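Aminotransferase (Paracoccus denitrificans, PDB 4GRX) probably transfers amino groups between amine donors and keto or aldehyde acceptors, as a pyridoxal-phosphate-dependent omega-aminotransferase of class III. Local coordinates at residues S116-G121 / F288-I293; D134-M139 / G307-G312; F142-E147 / A316-A321. One frame throughout, in Å; residues are numbered along the deposited sequence.

Contact 1 of 3, residues S116-G121 / F288-I293; sequences SPFDNG and FMPDAI. With NA (sodium ion), chain E.
Phe118 points the far end of its ring at the residues that lead into strand 292-295, and the dense part of the contact gathers there. CE1 meets Pro290 O edge-on at 3.1 Å, near the ring plane, while CZ approaches Ala292 CA at 3.8 Å and both Pro290 CG and Ile293 CD1 at 4.0 Å. With CG anti to its own carbonyl carbon (chi1 -47°), the ring swings across to these residues although its CB does not aim there. Beside it, Pro117 and Ile293 meet tip to tip, Pro117 CD lying 3.7 Å from Ile293 CD1. Replacing Phe118 by alanine would probably leave Pro290, Ala292 and Ile293 without the ring they share and open a gap between the loop and the start of strand 292-295.

The looser side belongs to exposed Met289, whose bent chain brings SD obliquely to the ring, 5.1 Å from its centroid, a Met-aromatic contact, and whose CE stops 3.9 Å from Pro117 O. The loop itself is shaped by an ST turn, Phe118 N to Ser116 OG (3.0 Å), and by a sodium ion held by Ser116 O, Phe118 O, a water, Val113 O and Glu114 O. The loop joins helix 103-115 to strand 122-126; Phe118 also touches Pro313 of helix 313-324, and Pro290 rests on strand 265-268.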
loop_
_atom_site.group_PDB
_atom_site.type_symbol
_atom_site.label_atom_id
_atom_site.label_comp_id
_atom_site.label_asym_id
_atom_site.label_seq_id
_atom_site.Cartn_x
_atom_site.Cartn_y
_atom_site.Cartn_z
ATOM N N SER A 116 17.743 -14.757 1.879
ATOM C CA SER A 116 18.390 -13.461 1.905
ATOM C C SER A 116 19.874 -13.712 2.071
ATOM O O SER A 116 20.258 -14.779 2.536
ATOM C CB SER A 116 17.848 -12.609 3.064
ATOM O OG SER A 116 18.697 -12.651 4.205
ATOM N N PRO A 117 20.715 -12.743 1.688
ATOM C CA PRO A 117 22.153 -12.872 1.936
ATOM C C PRO A 117 22.566 -12.758 3.410
ATOM O O PRO A 117 23.701 -13.087 3.744
ATOM C CB PRO A 117 22.755 -11.715 1.128
ATOM C CG PRO A 117 21.630 -10.729 0.957
ATOM C CD PRO A 117 20.398 -11.566 0.854
ATOM N N PHE A 118 21.666 -12.310 4.281
ATOM C CA PHE A 118 22.003 -12.095 5.699
ATOM C C PHE A 118 22.019 -13.402 6.501
ATOM O O PHE A 118 21.229 -14.314 6.208
ATOM C CB PHE A 118 21.008 -11.123 6.350
ATOM C CG PHE A 118 20.731 -9.875 5.543
ATOM C CD1 PHE A 118 21.769 -9.037 5.134
ATOM C CD2 PHE A 118 19.426 -9.525 5.221
ATOM C CE1 PHE A 118 21.517 -7.894 4.407
ATOM C CE2 PHE A 118 19.163 -8.376 4.493
ATOM C CZ PHE A 118 20.213 -7.557 4.087
ATOM N N ASP A 119 22.884 -13.497 7.513
ATOM C CA ASP A 119 22.889 -14.703 8.374
ATOM C C ASP A 119 21.668 -14.843 9.281
ATOM O O ASP A 119 21.194 -15.949 9.520
ATOM C CB ASP A 119 24.179 -14.827 9.197
ATOM C CG ASP A 119 25.299 -15.498 8.421
ATOM O OD1 ASP A 119 25.190 -15.589 7.174
ATOM O OD2 ASP A 119 26.287 -15.935 9.054
ATOM N N ASN A 120 21.187 -13.719 9.796
ATOM C CA ASN A 120 19.934 -13.661 10.540
ATOM C C ASN A 120 19.325 -12.286 10.303
ATOM O O ASN A 120 19.971 -11.421 9.701
ATOM C CB ASN A 120 20.166 -13.906 12.033
ATOM C CG ASN A 120 21.076 -12.871 12.650
ATOM O OD1 ASN A 120 20.664 -11.739 12.903
ATOM N ND2 ASN A 120 22.326 -13.243 12.882
ATOM N N GLY A 121 18.096 -12.078 10.762
ATOM C CA GLY A 121 17.448 -10.800 10.558
ATOM C C GLY A 121 15.995 -10.761 10.957
ATOM O O GLY A 121 15.502 -11.662 11.611
ATOM N N PHE A 288 27.771 -6.804 -3.395
ATOM C CA PHE A 288 27.833 -5.934 -2.210
ATOM C C PHE A 288 26.868 -6.432 -1.141
ATOM O O PHE A 288 25.898 -7.110 -1.467
ATOM C CB PHE A 288 27.574 -4.450 -2.551
ATOM C CG PHE A 288 26.159 -4.146 -2.967
ATOM C CD1 PHE A 288 25.803 -4.135 -4.306
ATOM C CD2 PHE A 288 25.183 -3.864 -2.015
ATOM C CE1 PHE A 288 24.505 -3.848 -4.691
ATOM C CE2 PHE A 288 23.887 -3.585 -2.392
ATOM C CZ PHE A 288 23.549 -3.570 -3.734
ATOM N N MET A 289 27.154 -6.094 0.122
ATOM C CA MET A 289 26.297 -6.422 1.269
ATOM C C MET A 289 25.506 -5.193 1.755
ATOM O O MET A 289 26.096 -4.233 2.246
ATOM C CB MET A 289 27.129 -7.006 2.422
ATOM C CG MET A 289 26.294 -7.584 3.567
ATOM S SD MET A 289 25.223 -8.973 3.084
ATOM C CE MET A 289 26.379 -10.345 3.048
ATOM N N PRO A 290 24.165 -5.215 1.606
ATOM C CA PRO A 290 23.370 -4.091 2.087
ATOM C C PRO A 290 23.074 -4.277 3.554
ATOM O O PRO A 290 23.295 -5.360 4.083
ATOM C CB PRO A 290 22.084 -4.203 1.273
ATOM C CG PRO A 290 21.931 -5.670 1.062
ATOM C CD PRO A 290 23.329 -6.226 0.928
ATOM N N ASP A 291 22.604 -3.218 4.197
ATOM C CA ASP A 291 22.175 -3.275 5.567
ATOM C C ASP A 291 20.722 -3.746 5.650
ATOM O O ASP A 291 20.284 -4.224 6.687
ATOM C CB ASP A 291 22.332 -1.907 6.209
ATOM C CG ASP A 291 23.763 -1.413 6.189
ATOM O OD1 ASP A 291 24.642 -2.163 6.669
ATOM O OD2 ASP A 291 24.013 -0.264 5.722
ATOM N N ALA A 292 19.978 -3.600 4.560
ATOM C CA ALA A 292 18.598 -4.090 4.480
ATOM C C ALA A 292 18.160 -4.305 3.028
ATOM O O ALA A 292 18.828 -3.842 2.098
ATOM C CB ALA A 292 17.642 -3.144 5.187
ATOM N N ILE A 293 17.046 -5.010 2.844
ATOM C CA ILE A 293 16.527 -5.304 1.515
ATOM C C ILE A 293 15.029 -5.017 1.425
ATOM O O ILE A 293 14.262 -5.373 2.321
ATOM C CB ILE A 293 16.836 -6.765 1.123
ATOM C CG1 ILE A 293 18.290 -6.861 0.669
ATOM C CG2 ILE A 293 15.898 -7.279 0.033
ATOM C CD1 ILE A 293 18.791 -8.273 0.454
HETATM NA NA NA E . 20.267 -15.806 4.821
HETATM O O HOH W 1 21.880 -16.736 3.592
#

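Contact 2 of 3, residues D134-M139 / G307-G312; sequences DTMVKM and GAVILG
Met136 and Val309 meet where helix 129-146 passes over strand 307-311, their short axes 9.5 Å apart and inclined by 34°. The contact between the two segments is apolar and falls into sulfur-to-methyl and methyl-to-methyl approaches. Of the first kind, Met136 SD lies 3.8 Å from Val309 CG1, the two side chains crossing at a slant. From the next turn of the helix Met139 SD comes to the same methyl at 4.2 Å, but this chain runs past the valine in the opposite direction. Val309 CG1 stands anti to the backbone N (chi1 169°), turned so that one methyl faces both sulfurs. Met139 SD also reaches Leu311 CD2, at 4.3 Å.

Of the second kind, Met136 CE touches Leu311 CD2 at 4.0 Å; the bend of the methionine at chi2 (66°) helps carry its methyl along the strand toward the leucine. Thr135 adds a looser touch, CG2 to Val309 CG2 at 4.4 Å.

Polar bonds run elsewhere. Thr135 OG1 is bonded to His331 NE2 and to Glu131 O, while Lys138 NZ bonds His331 ND1 and Val165 O of the second subunit. Leu28 of that subunit packs on both Met139 and Leu311, placing the contact at the dimer interface.

This is a helix lying on one side of the large mixed sheet, as in the fold type I aminotransferases to which class III belongs. The buried contact therefore relies on dispersion and shape between flexible thioethers and branched aliphatic side chains, with little directional demand, while the polar groups of the helix find partners within it, in the loop holding His331 and in the second subunit.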
loop_
_atom_site.group_PDB
_atom_site.type_symbol
_atom_site.label_atom_id
_atom_site.label_comp_id
_atom_site.label_asym_id
_atom_site.label_seq_id
_atom_site.Cartn_x
_atom_site.Cartn_y
_atom_site.Cartn_z
ATOM N N ASP A 134 8.497 3.541 1.907
ATOM C CA ASP A 134 7.914 4.452 2.861
ATOM C C ASP A 134 8.129 3.999 4.336
ATOM O O ASP A 134 8.611 4.786 5.177
ATOM C CB ASP A 134 6.434 4.618 2.551
ATOM C CG ASP A 134 5.876 5.883 3.134
ATOM O OD1 ASP A 134 5.901 6.019 4.381
ATOM O OD2 ASP A 134 5.436 6.761 2.357
ATOM N N THR A 135 7.779 2.740 4.626
ATOM C CA THR A 135 8.035 2.115 5.920
ATOM C C THR A 135 9.520 2.190 6.292
ATOM O O THR A 135 9.850 2.512 7.446
ATOM C CB THR A 135 7.566 0.641 5.932
ATOM O OG1 THR A 135 6.131 0.581 5.932
ATOM C CG2 THR A 135 8.098 -0.119 7.158
ATOM N N MET A 136 10.402 1.907 5.317
ATOM C CA MET A 136 11.850 1.886 5.559
ATOM C C MET A 136 12.378 3.239 6.013
ATOM O O MET A 136 13.226 3.315 6.900
ATOM C CB MET A 136 12.640 1.419 4.338
ATOM C CG MET A 136 14.123 1.190 4.629
ATOM S SD MET A 136 14.367 -0.185 5.785
ATOM C CE MET A 136 15.330 0.604 7.086
ATOM N N VAL A 137 11.877 4.299 5.387
ATOM C CA VAL A 137 12.268 5.640 5.763
ATOM C C VAL A 137 11.826 5.911 7.205
ATOM O O VAL A 137 12.623 6.372 8.012
ATOM C CB VAL A 137 11.707 6.691 4.787
ATOM C CG1 VAL A 137 12.104 8.089 5.221
ATOM C CG2 VAL A 137 12.234 6.430 3.391
ATOM N N LYS A 138 10.572 5.594 7.528
ATOM C CA LYS A 138 10.047 5.812 8.883
ATOM C C LYS A 138 10.866 5.035 9.923
ATOM O O LYS A 138 11.152 5.546 11.014
ATOM C CB LYS A 138 8.574 5.416 8.975
ATOM C CG LYS A 138 7.583 6.383 8.356
ATOM C CD LYS A 138 6.162 5.847 8.516
ATOM C CE LYS A 138 5.672 5.944 9.963
ATOM N NZ LYS A 138 4.358 5.281 10.195
ATOM N N MET A 139 11.245 3.811 9.565
ATOM C CA MET A 139 12.099 2.983 10.400
ATOM C C MET A 139 13.428 3.701 10.653
ATOM O O MET A 139 13.883 3.785 11.790
ATOM C CB MET A 139 12.348 1.653 9.711
ATOM C CG MET A 139 12.014 0.432 10.544
ATOM S SD MET A 139 11.743 -0.966 9.419
ATOM C CE MET A 139 10.498 -1.909 10.294
ATOM N N GLY A 307 4.567 -6.868 0.065
ATOM C CA GLY A 307 5.865 -6.221 0.217
ATOM C C GLY A 307 6.574 -6.701 1.471
ATOM O O GLY A 307 5.940 -7.104 2.449
ATOM N N ALA A 308 7.900 -6.658 1.440
ATOM C CA ALA A 308 8.701 -7.049 2.594
ATOM C C ALA A 308 9.941 -6.193 2.759
ATOM O O ALA A 308 10.699 -5.954 1.807
ATOM C CB ALA A 308 9.088 -8.512 2.520
ATOM N N VAL A 309 10.131 -5.743 3.989
ATOM C CA VAL A 309 11.362 -5.114 4.423
ATOM C C VAL A 309 12.112 -6.200 5.198
ATOM O O VAL A 309 11.581 -6.710 6.204
ATOM C CB VAL A 309 11.039 -3.908 5.330
ATOM C CG1 VAL A 309 12.282 -3.379 6.039
ATOM C CG2 VAL A 309 10.371 -2.815 4.518
ATOM N N ILE A 310 13.304 -6.577 4.705
ATOM C CA ILE A 310 14.194 -7.524 5.398
ATOM C C ILE A 310 15.438 -6.848 6.002
ATOM O O ILE A 310 16.402 -6.548 5.293
ATOM C CB ILE A 310 14.688 -8.655 4.472
ATOM C CG1 ILE A 310 13.539 -9.262 3.666
ATOM C CG2 ILE A 310 15.398 -9.732 5.292
ATOM C CD1 ILE A 310 14.002 -10.227 2.589
ATOM N N LEU A 311 15.425 -6.623 7.308
ATOM C CA LEU A 311 16.576 -6.008 7.974
ATOM C C LEU A 311 17.711 -7.012 8.203
ATOM O O LEU A 311 17.480 -8.089 8.768
ATOM C CB LEU A 311 16.150 -5.404 9.313
ATOM C CG LEU A 311 15.024 -4.367 9.316
ATOM C CD1 LEU A 311 14.512 -4.142 10.731
ATOM C CD2 LEU A 311 15.477 -3.057 8.688
ATOM N N GLY A 312 18.924 -6.662 7.766
ATOM C CA GLY A 312 20.136 -7.432 8.090
ATOM C C GLY A 312 20.417 -7.397 9.593
ATOM O O GLY A 312 19.793 -6.609 10.319
#

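Contact 3 of 3, residues F142-E147 / A316-A321; sequences FLHAAE and AKRVEA
Glu147 OE1 takes two bonds from Arg318: one from NH2 at 3.0 Å and a longer one from NE at 3.3 Å. Glu147 OE2 receives NE as well, at 3.2 Å, so the guanidinium grips the carboxylate side-on through NE and NH2. Both oxygens use their syn lone pairs, and the two planes are only 9° apart. Arg318 NH1 has a further salt bridge to Asp314 OD2, which probably helps fix the rotation of the guanidinium.

Leu143 CD2 covers one face of that guanidinium, offset toward its rim. The pair lies where segments 142-146 and 316-321, of helices 129-146 and 313-324, cross at 70°, two helices packed against the large sheet of the aminotransferase fold; Glu147 is the first residue to leave the helical path.

Beneath the charges Leu143 fills the crossing: CD1 comes to Arg318 O at 3.6 Å, and CD2 to Val319 CG2 at 4.2 Å. CG anti to the backbone N (chi1 -177°) directs the branched end at helix 313-324, where CD1 meets mainly backbone and CD2 the side chains. Phe142 offers a ring edge to Val319 O at 4.4 Å and packs on Val180 of the second subunit.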
loop_
_atom_site.group_PDB
_atom_site.type_symbol
_atom_site.label_atom_id
_atom_site.label_comp_id
_atom_site.label_asym_id
_atom_site.label_seq_id
_atom_site.Cartn_x
_atom_site.Cartn_y
_atom_site.Cartn_z
ATOM N N PHE A 142 12.664 6.809 13.040
ATOM C CA PHE A 142 12.486 6.188 14.360
ATOM C C PHE A 142 13.839 5.816 14.973
ATOM O O PHE A 142 14.143 6.198 16.102
ATOM C CB PHE A 142 11.586 4.947 14.195
ATOM C CG PHE A 142 11.420 4.118 15.440
ATOM C CD1 PHE A 142 11.980 2.839 15.516
ATOM C CD2 PHE A 142 10.673 4.586 16.521
ATOM C CE1 PHE A 142 11.827 2.060 16.643
ATOM C CE2 PHE A 142 10.526 3.813 17.659
ATOM C CZ PHE A 142 11.103 2.552 17.722
ATOM N N LEU A 143 14.661 5.099 14.206
ATOM C CA LEU A 143 15.905 4.556 14.708
ATOM C C LEU A 143 16.933 5.631 15.116
ATOM O O LEU A 143 17.406 5.632 16.253
ATOM C CB LEU A 143 16.487 3.549 13.714
ATOM C CG LEU A 143 17.776 2.854 14.165
ATOM C CD1 LEU A 143 17.576 2.075 15.458
ATOM C CD2 LEU A 143 18.306 1.959 13.067
ATOM N N HIS A 144 17.273 6.545 14.214
ATOM C CA HIS A 144 18.247 7.600 14.538
ATOM C C HIS A 144 17.773 8.522 15.637
ATOM O O HIS A 144 18.568 8.929 16.505
ATOM C CB HIS A 144 18.672 8.374 13.288
ATOM C CG HIS A 144 19.143 7.486 12.158
ATOM N ND1 HIS A 144 20.170 6.613 12.294
ATOM C CD2 HIS A 144 18.679 7.344 10.854
ATOM C CE1 HIS A 144 20.363 5.960 11.139
ATOM N NE2 HIS A 144 19.440 6.398 10.255
ATOM N N ALA A 145 16.476 8.839 15.648
ATOM C CA ALA A 145 15.921 9.648 16.750
ATOM C C ALA A 145 16.110 8.941 18.103
ATOM O O ALA A 145 16.555 9.548 19.067
ATOM C CB ALA A 145 14.459 9.996 16.512
ATOM N N ALA A 146 15.792 7.650 18.156
ATOM C CA ALA A 146 15.917 6.894 19.395
ATOM C C ALA A 146 17.375 6.695 19.782
ATOM O O ALA A 146 17.683 6.415 20.933
ATOM C CB ALA A 146 15.206 5.554 19.271
ATOM N N GLU A 147 18.273 6.842 18.817
ATOM C CA GLU A 147 19.692 6.671 19.093
ATOM C C GLU A 147 20.385 8.023 19.300
ATOM O O GLU A 147 21.608 8.100 19.314
ATOM C CB GLU A 147 20.361 5.815 18.000
ATOM C CG GLU A 147 19.999 4.335 18.107
ATOM C CD GLU A 147 20.801 3.425 17.183
ATOM O OE1 GLU A 147 21.207 3.884 16.090
ATOM O OE2 GLU A 147 21.018 2.233 17.552
ATOM N N ALA A 316 18.548 -5.082 12.448
ATOM C CA ALA A 316 17.640 -5.908 13.244
ATOM C C ALA A 316 17.885 -5.710 14.734
ATOM O O ALA A 316 16.955 -5.406 15.465
ATOM C CB ALA A 316 17.760 -7.375 12.867
ATOM N N LYS A 317 19.133 -5.854 15.185
ATOM C CA LYS A 317 19.461 -5.607 16.588
ATOM C C LYS A 317 18.983 -4.218 16.999
ATOM O O LYS A 317 18.186 -4.071 17.931
ATOM C CB LYS A 317 20.972 -5.704 16.853
ATOM C CG LYS A 317 21.603 -7.084 16.725
ATOM C CD LYS A 317 22.827 -7.193 17.636
ATOM C CE LYS A 317 24.010 -7.853 16.932
ATOM N NZ LYS A 317 24.584 -6.974 15.865
ATOM N N ARG A 318 19.473 -3.209 16.282
ATOM C CA ARG A 318 19.253 -1.810 16.636
ATOM C C ARG A 318 17.774 -1.391 16.670
ATOM O O ARG A 318 17.340 -0.733 17.633
ATOM C CB ARG A 318 20.099 -0.892 15.748
ATOM C CG ARG A 318 21.554 -0.824 16.187
ATOM C CD ARG A 318 22.458 -0.320 15.078
ATOM N NE ARG A 318 22.250 1.098 14.781
ATOM C CZ ARG A 318 22.541 1.666 13.615
ATOM N NH1 ARG A 318 23.054 0.939 12.627
ATOM N NH2 ARG A 318 22.309 2.959 13.434
ATOM N N VAL A 319 17.013 -1.797 15.650
ATOM C CA VAL A 319 15.569 -1.532 15.590
ATOM C C VAL A 319 14.858 -2.218 16.755
ATOM O O VAL A 319 14.087 -1.582 17.477
ATOM C CB VAL A 319 14.937 -1.973 14.247
ATOM C CG1 VAL A 319 13.419 -1.913 14.308
ATOM C CG2 VAL A 319 15.454 -1.112 13.109
ATOM N N GLU A 320 15.143 -3.506 16.940
ATOM C CA GLU A 320 14.578 -4.293 18.035
ATOM C C GLU A 320 14.789 -3.626 19.390
ATOM O O GLU A 320 13.824 -3.438 20.134
ATOM C CB GLU A 320 15.164 -5.701 18.040
ATOM C CG GLU A 320 14.847 -6.499 19.289
ATOM C CD GLU A 320 15.955 -7.472 19.646
ATOM O OE1 GLU A 320 16.132 -8.468 18.902
ATOM O OE2 GLU A 320 16.643 -7.236 20.671
ATOM N N ALA A 321 16.037 -3.273 19.707
ATOM C CA ALA A 321 16.352 -2.577 20.958
ATOM C C ALA A 321 15.576 -1.267 21.080
ATOM O O ALA A 321 14.981 -0.983 22.126
ATOM C CB ALA A 321 17.844 -2.317 21.072
#

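How the contacts relate
Contact 2 is wholly buried and made of thioethers and methyls. Contact 1 is partly buried, with an aromatic centre and a sodium ion at its margin, whereas contact 3 combines an apolar crossing with an ion pair at its exposed rim and lies farthest from the chain centre. Helix 129-146 serves both contacts 2 and 3, and strand 307-311 runs on into helix 313-324, and Leu311 CD1 of contact 2 packs on Val319 CG2 of contact 3 at 4.0 Å. Contacts 1 and 2 share the large sheet through neighbouring strands 292-295 and 307-311, where Ile293 O and Ile310 N are probably hydrogen-bonded. Contacts 1 and 3 barely touch, through Gly121 and Ala316.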